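PDB 3VTF: UDP-glucose 6-dehydrogenase from Pyrobaculum islandicum, which probably catalyses the twofold NAD+-dependent oxidation of UDP-glucose to UDP-glucuronate, spending two NAD+ and one water. Local coordinates for residues T256-F260 / Y273-G277. Sequence-based numbering, arbitrary orientation.
With UPG (uridine-5'-diphosphate-glucose), chain B.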
# COMPACT_ATOMS: atom_id res chain seq x y z
N THR A 256 -10.53 -3.83 -13.48
CA THR A 256 -9.68 -3.59 -12.27
C THR A 256 -9.39 -2.10 -12.04
O THR A 256 -9.25 -1.65 -10.90
CB THR A 256 -8.34 -4.23 -12.63
OG1 THR A 256 -8.59 -5.65 -12.88
CG2 THR A 256 -7.31 -4.09 -11.48
N TYR A 257 -9.25 -1.32 -13.13
CA TYR A 257 -8.99 0.13 -12.94
C TYR A 257 -10.16 0.84 -12.31
O TYR A 257 -9.99 1.71 -11.41
CB TYR A 257 -8.58 0.76 -14.27
CG TYR A 257 -7.10 0.61 -14.57
CD1 TYR A 257 -6.25 1.72 -14.55
CD2 TYR A 257 -6.58 -0.59 -14.89
CE1 TYR A 257 -4.85 1.59 -14.83
CE2 TYR A 257 -5.21 -0.76 -15.17
CZ TYR A 257 -4.36 0.35 -15.08
OH TYR A 257 -3.06 0.17 -15.42
N ARG A 258 -11.39 0.44 -12.68
CA ARG A 258 -12.53 1.05 -11.99
C ARG A 258 -12.59 0.62 -10.50
O ARG A 258 -13.05 1.34 -9.61
CB ARG A 258 -13.81 0.51 -12.68
CG ARG A 258 -15.13 0.99 -12.00
CD ARG A 258 -15.24 2.55 -12.01
NE ARG A 258 -16.60 3.12 -11.84
CZ ARG A 258 -16.84 4.39 -11.50
NH1 ARG A 258 -15.84 5.24 -11.26
NH2 ARG A 258 -18.07 4.83 -11.39
N VAL A 259 -12.15 -0.61 -10.22
CA VAL A 259 -12.17 -1.07 -8.80
C VAL A 259 -11.21 -0.17 -8.00
O VAL A 259 -11.56 0.31 -6.89
CB VAL A 259 -11.74 -2.55 -8.73
CG1 VAL A 259 -11.40 -2.95 -7.28
CG2 VAL A 259 -12.88 -3.44 -9.37
N PHE A 260 -10.00 0.01 -8.55
CA PHE A 260 -8.96 0.78 -7.74
C PHE A 260 -9.23 2.29 -7.74
O PHE A 260 -8.78 2.96 -6.85
CB PHE A 260 -7.51 0.48 -8.27
CG PHE A 260 -7.00 -0.82 -7.69
CD1 PHE A 260 -6.61 -0.87 -6.33
CD2 PHE A 260 -6.97 -1.96 -8.45
CE1 PHE A 260 -6.20 -2.08 -5.75
CE2 PHE A 260 -6.54 -3.17 -7.85
CZ PHE A 260 -6.16 -3.24 -6.52
N TYR A 273 -0.38 4.51 -8.18
CA TYR A 273 0.48 3.29 -8.34
C TYR A 273 -0.33 2.02 -8.20
O TYR A 273 0.22 0.97 -7.88
CB TYR A 273 1.76 3.31 -7.42
CG TYR A 273 2.90 3.97 -8.15
CD1 TYR A 273 4.11 3.30 -8.35
CD2 TYR A 273 2.74 5.22 -8.71
CE1 TYR A 273 5.15 3.92 -9.05
CE2 TYR A 273 3.73 5.81 -9.47
CZ TYR A 273 4.92 5.17 -9.62
OH TYR A 273 5.91 5.85 -10.25
N PHE A 274 -1.65 2.11 -8.49
CA PHE A 274 -2.42 0.85 -8.66
C PHE A 274 -2.65 0.61 -10.16
O PHE A 274 -3.66 0.02 -10.53
CB PHE A 274 -3.79 0.96 -7.95
CG PHE A 274 -3.73 0.92 -6.47
CD1 PHE A 274 -3.07 -0.17 -5.79
CD2 PHE A 274 -4.39 1.86 -5.71
CE1 PHE A 274 -3.07 -0.29 -4.44
CE2 PHE A 274 -4.37 1.75 -4.34
CZ PHE A 274 -3.77 0.67 -3.68
N GLY A 275 -1.67 0.94 -11.00
CA GLY A 275 -1.82 0.69 -12.42
C GLY A 275 -1.45 -0.75 -12.78
O GLY A 275 -0.30 -1.05 -13.16
N ALA A 276 -2.46 -1.61 -12.73
CA ALA A 276 -2.28 -3.02 -13.05
C ALA A 276 -1.81 -3.10 -14.49
O ALA A 276 -2.04 -2.19 -15.28
CB ALA A 276 -3.65 -3.69 -12.91
N GLY A 277 -1.13 -4.17 -14.83
CA GLY A 277 -0.65 -4.39 -16.21
C GLY A 277 0.56 -5.30 -16.22
O GLY A 277 0.61 -6.27 -15.47
N1 UPG B . 4.34 1.20 -13.13
C2 UPG B . 3.23 0.30 -13.18
N3 UPG B . 2.07 0.68 -12.64
C4 UPG B . 1.98 1.89 -11.97
C5 UPG B . 3.07 2.81 -11.87
C6 UPG B . 4.28 2.39 -12.45
O2 UPG B . 3.31 -0.83 -13.76
O4 UPG B . 0.86 2.18 -11.42
C1C UPG B . 5.59 0.69 -13.74
C2C UPG B . 6.11 1.68 -14.76
O2C UPG B . 5.60 1.44 -16.07
C3C UPG B . 7.64 1.42 -14.71
C4C UPG B . 7.90 1.01 -13.26
O4C UPG B . 6.59 0.74 -12.70
O3C UPG B . 7.94 0.23 -15.49
C5C UPG B . 8.56 2.13 -12.42
O5C UPG B . 7.91 3.36 -12.74
PA UPG B . 8.43 4.79 -12.01
O1A UPG B . 8.21 4.72 -10.46
O2A UPG B . 7.93 5.98 -12.87
O3A UPG B . 9.97 4.75 -12.48
PB UPG B . 11.37 5.15 -11.72
O1B UPG B . 11.99 6.28 -12.50
O2B UPG B . 12.00 3.74 -11.83
O3B UPG B . 11.10 5.73 -10.26
C1' UPG B . 11.23 4.88 -9.08
C2' UPG B . 10.49 5.57 -7.95
C3' UPG B . 11.30 6.82 -7.54
C4' UPG B . 12.73 6.35 -7.16
C5' UPG B . 13.41 5.77 -8.46
C6' UPG B . 14.83 5.20 -8.29
O2' UPG B . 9.26 5.96 -8.68
O3' UPG B . 10.64 7.40 -6.44
O4' UPG B . 13.47 7.53 -6.78
O5' UPG B . 12.59 4.60 -8.75
O6' UPG B . 15.00 4.70 -6.95
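Phe-260 lays the CD1 rim of its ring over one face of Phe-274, CD1 lying 3.4 Å from CG of Phe-274, in an offset stack with the planes at 27°. Both side chains set CG anti to their own carbonyl carbon (chi1 -82° and -72°), which brings the rings together between helix 256-264 and loop 273-277; Phe-234 of the second subunit meets Phe-274 edge-to-face. One turn back on the helix, Tyr-257 reaches across to the loop, and its OH donates a 2.6 Å hydrogen bond to Ala-276 O, in the carbonyl plane and on a lone pair. Its ring also stacks on Tyr-428, while CB of Ala-276 packs against CG2 of Thr-256 at 3.9 Å. A phenylalanine in place of Tyr-257 would probably keep much of the ring packing but leave Ala-276 O without this donor and the loop less firmly fixed. Between these two grips Gly-275, centre of an inverse gamma turn, reads the uracil: its N donates to O4 of the UDP-glucose at 2.8 Å, and its O accepts from N3 at 3.0 Å. The helix side chains back the loop by stacking and one directed hydrogen bond, consistent with holding the Gly-275 backbone for the uracil.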